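Local coordinates for oligopeptide ABC transporter OppAIV (Borrelia burgdorferi B31, PDB 4GL8), which probably binds oligopeptides outside the inner membrane and delivers them to an ABC transporter for uptake, at residues A45-N49 with T124-F128; Y172-M176 with D430-M435. One frame throughout, in Å; residues are numbered along the deposited sequence.

The two contacts lie next to each other by the bound peptide. Interaction 1 joins two loops, 45-49 and 124-128. Interaction 2 joins the short helix 173-176, with Tyr172 just before it, to the loop after strand 422-428. Their centres are about 18 Å apart, yet they touch: Phe128 CZ of interaction 1 is 3.3 Å from Asp430 OD2 of interaction 2. Both contacts also reach the peptide. Asn49 forms backbone hydrogen bonds with it, and Phe128 packs on a modified side chain of it. Asp430 OD1 hydrogen-bonds to its backbone. Along the chain the contacts follow in series, 45-128 closing before 172-435 opens.

Interaction 1 of 2, residues A45-N49 with T124-F128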
loop_
_atom_site.group_PDB
_atom_site.type_symbol
_atom_site.label_atom_id
_atom_site.label_comp_id
_atom_site.label_asym_id
_atom_site.label_seq_id
_atom_site.Cartn_x
_atom_site.Cartn_y
_atom_site.Cartn_z
ATOM N N ALA A 45 -6.308 -12.121 0.517
ATOM C CA ALA A 45 -5.294 -11.354 1.243
ATOM C C ALA A 45 -3.876 -11.689 0.824
ATOM O O ALA A 45 -2.961 -10.856 0.997
ATOM C CB ALA A 45 -5.449 -11.546 2.769
ATOM N N GLN A 46 -3.679 -12.883 0.284
ATOM C CA GLN A 46 -2.330 -13.336 -0.063
ATOM C C GLN A 46 -1.979 -12.917 -1.479
ATOM O O GLN A 46 -0.839 -13.094 -1.896
ATOM C CB GLN A 46 -2.195 -14.845 0.138
ATOM C CG GLN A 46 -2.397 -15.239 1.592
ATOM C CD GLN A 46 -2.042 -16.689 1.884
ATOM O OE1 GLN A 46 -2.150 -17.560 1.022
ATOM N NE2 GLN A 46 -1.576 -16.940 3.113
ATOM N N LEU A 47 -2.956 -12.360 -2.206
ATOM C CA LEU A 47 -2.725 -11.863 -3.562
ATOM C C LEU A 47 -2.888 -10.345 -3.648
ATOM O O LEU A 47 -2.485 -9.760 -4.615
ATOM C CB LEU A 47 -3.690 -12.522 -4.559
ATOM C CG LEU A 47 -3.730 -14.051 -4.617
ATOM C CD1 LEU A 47 -4.794 -14.546 -5.592
ATOM C CD2 LEU A 47 -2.383 -14.654 -5.011
ATOM N N ILE A 48 -3.510 -9.709 -2.670
ATOM C CA ILE A 48 -3.743 -8.249 -2.730
ATOM C C ILE A 48 -2.436 -7.502 -2.618
ATOM O O ILE A 48 -1.661 -7.780 -1.716
ATOM C CB ILE A 48 -4.665 -7.781 -1.574
ATOM C CG1 ILE A 48 -6.100 -8.200 -1.845
ATOM C CG2 ILE A 48 -4.637 -6.268 -1.415
ATOM C CD1 ILE A 48 -6.921 -8.305 -0.586
ATOM N N ASN A 49 -2.209 -6.531 -3.495
ATOM C CA ASN A 49 -1.024 -5.687 -3.392
ATOM C C ASN A 49 -1.352 -4.217 -3.457
ATOM O O ASN A 49 -0.476 -3.403 -3.735
ATOM C CB ASN A 49 -0.013 -6.039 -4.479
ATOM C CG ASN A 49 -0.599 -5.939 -5.881
ATOM O OD1 ASN A 49 -1.616 -5.256 -6.114
ATOM N ND2 ASN A 49 0.032 -6.654 -6.829
ATOM N N THR A 124 0.881 -20.311 -6.195
ATOM C CA THR A 124 -0.085 -19.280 -5.765
ATOM C C THR A 124 0.104 -17.936 -6.492
ATOM O O THR A 124 -0.845 -17.144 -6.634
ATOM C CB THR A 124 0.033 -19.037 -4.240
ATOM O OG1 THR A 124 -0.056 -20.287 -3.533
ATOM C CG2 THR A 124 -1.077 -18.089 -3.731
ATOM N N GLY A 125 1.343 -17.660 -6.896
ATOM C CA GLY A 125 1.667 -16.459 -7.659
ATOM C C GLY A 125 1.460 -15.163 -6.885
ATOM O O GLY A 125 1.134 -14.148 -7.472
ATOM N N SER A 126 1.638 -15.193 -5.567
ATOM C CA SER A 126 1.530 -13.964 -4.773
ATOM C C SER A 126 2.654 -13.010 -5.165
ATOM O O SER A 126 3.822 -13.371 -5.073
ATOM C CB SER A 126 1.613 -14.247 -3.272
ATOM O OG SER A 126 1.724 -12.995 -2.552
ATOM N N SER A 127 2.301 -11.790 -5.576
ATOM C CA SER A 127 3.308 -10.821 -5.994
ATOM C C SER A 127 4.042 -10.186 -4.785
ATOM O O SER A 127 4.985 -9.411 -4.972
ATOM C CB SER A 127 2.650 -9.725 -6.837
ATOM O OG SER A 127 1.851 -8.882 -6.000
ATOM N N PHE A 128 3.602 -10.499 -3.565
ATOM C CA PHE A 128 4.184 -9.935 -2.321
ATOM C C PHE A 128 5.000 -10.928 -1.543
ATOM O O PHE A 128 5.551 -10.608 -0.483
ATOM C CB PHE A 128 3.083 -9.374 -1.386
ATOM C CG PHE A 128 3.141 -7.876 -1.199
ATOM C CD1 PHE A 128 4.331 -7.249 -0.771
ATOM C CD2 PHE A 128 2.016 -7.085 -1.408
ATOM C CE1 PHE A 128 4.383 -5.867 -0.593
ATOM C CE2 PHE A 128 2.069 -5.716 -1.230
ATOM C CZ PHE A 128 3.245 -5.105 -0.815
HETATM O O HOH W 1 -0.337 -10.819 -6.032
#
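Gln46 and Ser126 form the shortest bond between the two loops. Ser126 OG donates to Gln46 O at 2.6 Å, almost in line with the carbonyl bond (C=O...OG 168°). OG stands opposite the backbone N of Ser126 (chi1 171°). From there it also accepts from Phe128 N at 3.3 Å. This second bond caps the turn that leads into helix 129-135, so one hydroxyl ties loop 45-49 to a helix start.

Further along, Asn49 ND2 donates to Ser127 OG at 3.0 Å, with the hydroxyl 17° out of the amide plane. A water between these two bonds donates to Leu47 O and accepts from Ser127 N, each at 2.8 Å. At the far end, Leu47 meets Thr124 through one methyl, CD2, which lies 3.9 Å from Thr124 CG2.

The segments belong to a family 5 solute-binding protein, and their Asn49-Phe128 end faces the bound peptide. Asn49 hydrogen-bonds to it through its backbone, and the Phe128 ring packs on a modified side chain. The edge of that ring meets Asn49, with CE2 3.8 Å from Asn49 CA.

The next shell holds these groups in place. Ile48 O accepts from Gln180 NE2. His179 packs edge-to-face with Phe128. The Gln46 amide is bonded to Arg118 and Ser115 of helix 109-119, and Thr124 OG1 bonds to Arg118 O.

Interaction 2 of 2, residues Y172-M176 with D430-M435; sequences YFLDM and DYADPM
Tyr172 and Tyr431 bring their rings nearly parallel, with planes 7° apart, but slid so far that they barely overlap. The centroids are 5.0 Å apart, and the closest approach is Tyr172 CD2 to Tyr431 CE2 at 3.4 Å. The loop carrying Tyr431 makes an inverse gamma turn centred on Ala432, next to the peptide site of this solute-binding protein.

Met176 forms a Met-aromatic contact with Tyr431. Its SD sits above the ring face, 4.7 Å from the centroid, on the same side as Tyr172. CG of Met176 stands opposite its backbone N (chi1 -167°), and the extended chain beyond runs alongside Tyr431, bringing Met176 CE to 3.8 Å from Tyr431 CE1.

Asp433 crosses Tyr172 obliquely, its carboxylate plane 31° from the ring. Its OD2 accepts from Met435 N at 2.8 Å, capping the turn into helix 435-438, and also pairs with Arg474. The Asp430 carboxylate leads away from helix 173-176, and its OD1 hydrogen-bonds to the peptide backbone.

Asp175 supplies the polar link across the contact. While OD1 forms a salt bridge with Arg519, OD2 accepts from Ala432 N at 2.9 Å, on the anti side, tilted out of the carboxylate plane, in a bent bond.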
loop_
_atom_site.group_PDB
_atom_site.type_symbol
_atom_site.label_atom_id
_atom_site.label_comp_id
_atom_site.label_asym_id
_atom_site.label_seq_id
_atom_site.Cartn_x
_atom_site.Cartn_y
_atom_site.Cartn_z
ATOM N N TYR A 172 10.433 -3.669 13.562
ATOM C CA TYR A 172 9.129 -3.442 12.929
ATOM C C TYR A 172 8.374 -4.722 12.522
ATOM O O TYR A 172 7.321 -4.657 11.907
ATOM C CB TYR A 172 9.301 -2.546 11.692
ATOM C CG TYR A 172 10.415 -2.977 10.793
ATOM C CD1 TYR A 172 11.691 -2.484 10.978
ATOM C CD2 TYR A 172 10.205 -3.908 9.783
ATOM C CE1 TYR A 172 12.737 -2.890 10.167
ATOM C CE2 TYR A 172 11.239 -4.303 8.950
ATOM C CZ TYR A 172 12.507 -3.784 9.158
ATOM O OH TYR A 172 13.556 -4.177 8.376
ATOM N N PHE A 173 8.894 -5.897 12.832
ATOM C CA PHE A 173 8.138 -7.140 12.508
ATOM C C PHE A 173 6.681 -7.168 13.039
ATOM O O PHE A 173 5.727 -7.493 12.309
ATOM C CB PHE A 173 8.882 -8.359 13.026
ATOM C CG PHE A 173 8.175 -9.649 12.760
ATOM C CD1 PHE A 173 7.911 -10.047 11.459
ATOM C CD2 PHE A 173 7.760 -10.460 13.806
ATOM C CE1 PHE A 173 7.257 -11.234 11.202
ATOM C CE2 PHE A 173 7.102 -11.651 13.555
ATOM C CZ PHE A 173 6.861 -12.036 12.240
ATOM N N LEU A 174 6.477 -6.850 14.303
ATOM C CA LEU A 174 5.110 -6.850 14.824
ATOM C C LEU A 174 4.158 -5.976 13.975
ATOM O O LEU A 174 3.039 -6.373 13.655
ATOM C CB LEU A 174 5.071 -6.430 16.309
ATOM C CG LEU A 174 5.862 -7.306 17.292
ATOM C CD1 LEU A 174 6.009 -6.684 18.678
ATOM C CD2 LEU A 174 5.194 -8.672 17.413
ATOM N N ASP A 175 4.603 -4.793 13.588
ATOM C CA ASP A 175 3.726 -3.883 12.865
ATOM C C ASP A 175 3.423 -4.441 11.457
ATOM O O ASP A 175 2.361 -4.232 10.892
ATOM C CB ASP A 175 4.370 -2.501 12.799
ATOM C CG ASP A 175 3.420 -1.471 12.318
ATOM O OD1 ASP A 175 2.410 -1.234 13.005
ATOM O OD2 ASP A 175 3.662 -0.921 11.239
ATOM N N MET A 176 4.367 -5.221 10.970
ATOM C CA MET A 176 4.341 -5.911 9.695
ATOM C C MET A 176 3.246 -6.984 9.632
ATOM O O MET A 176 2.665 -7.241 8.570
ATOM C CB MET A 176 5.737 -6.531 9.557
ATOM C CG MET A 176 6.162 -7.075 8.246
ATOM S SD MET A 176 7.978 -7.230 8.320
ATOM C CE MET A 176 8.192 -7.207 6.555
ATOM N N ASP A 430 3.565 -0.239 4.231
ATOM C CA ASP A 430 2.949 -1.445 4.733
ATOM C C ASP A 430 3.315 -1.663 6.190
ATOM O O ASP A 430 2.740 -2.525 6.817
ATOM C CB ASP A 430 3.414 -2.642 3.895
ATOM C CG ASP A 430 2.996 -2.532 2.412
ATOM O OD1 ASP A 430 1.852 -2.080 2.127
ATOM O OD2 ASP A 430 3.820 -2.915 1.546
ATOM N N TYR A 431 4.291 -0.918 6.704
ATOM C CA TYR A 431 4.702 -1.013 8.101
ATOM C C TYR A 431 5.505 0.216 8.473
ATOM O O TYR A 431 5.948 0.936 7.600
ATOM C CB TYR A 431 5.486 -2.324 8.378
ATOM C CG TYR A 431 6.670 -2.607 7.463
ATOM C CD1 TYR A 431 6.535 -3.381 6.322
ATOM C CD2 TYR A 431 7.925 -2.119 7.764
ATOM C CE1 TYR A 431 7.625 -3.639 5.510
ATOM C CE2 TYR A 431 9.026 -2.362 6.945
ATOM C CZ TYR A 431 8.870 -3.110 5.819
ATOM O OH TYR A 431 9.979 -3.325 5.024
ATOM N N ALA A 432 5.701 0.445 9.772
ATOM C CA ALA A 432 6.217 1.711 10.288
ATOM C C ALA A 432 7.760 1.777 10.264
ATOM O O ALA A 432 8.395 1.877 11.288
ATOM C CB ALA A 432 5.702 1.907 11.707
ATOM N N ASP A 433 8.361 1.690 9.089
ATOM C CA ASP A 433 9.829 1.778 8.951
ATOM C C ASP A 433 10.150 2.160 7.503
ATOM O O ASP A 433 9.502 1.671 6.585
ATOM C CB ASP A 433 10.481 0.451 9.344
ATOM C CG ASP A 433 12.002 0.481 9.237
ATOM O OD1 ASP A 433 12.656 0.698 10.276
ATOM O OD2 ASP A 433 12.546 0.290 8.111
ATOM N N PRO A 434 11.124 3.050 7.288
ATOM C CA PRO A 434 11.461 3.440 5.933
ATOM C C PRO A 434 11.742 2.266 4.962
ATOM O O PRO A 434 11.624 2.445 3.755
ATOM C CB PRO A 434 12.712 4.285 6.134
ATOM C CG PRO A 434 13.285 3.793 7.423
ATOM C CD PRO A 434 12.071 3.618 8.255
ATOM N N MET A 435 12.077 1.081 5.457
ATOM C CA MET A 435 12.332 -0.042 4.555
ATOM C C MET A 435 11.151 -0.413 3.641
ATOM O O MET A 435 11.381 -0.947 2.547
ATOM C CB MET A 435 12.826 -1.282 5.307
ATOM C CG MET A 435 13.297 -2.450 4.433
ATOM S SD MET A 435 14.673 -2.148 3.265
ATOM C CE MET A 435 15.963 -1.697 4.381
#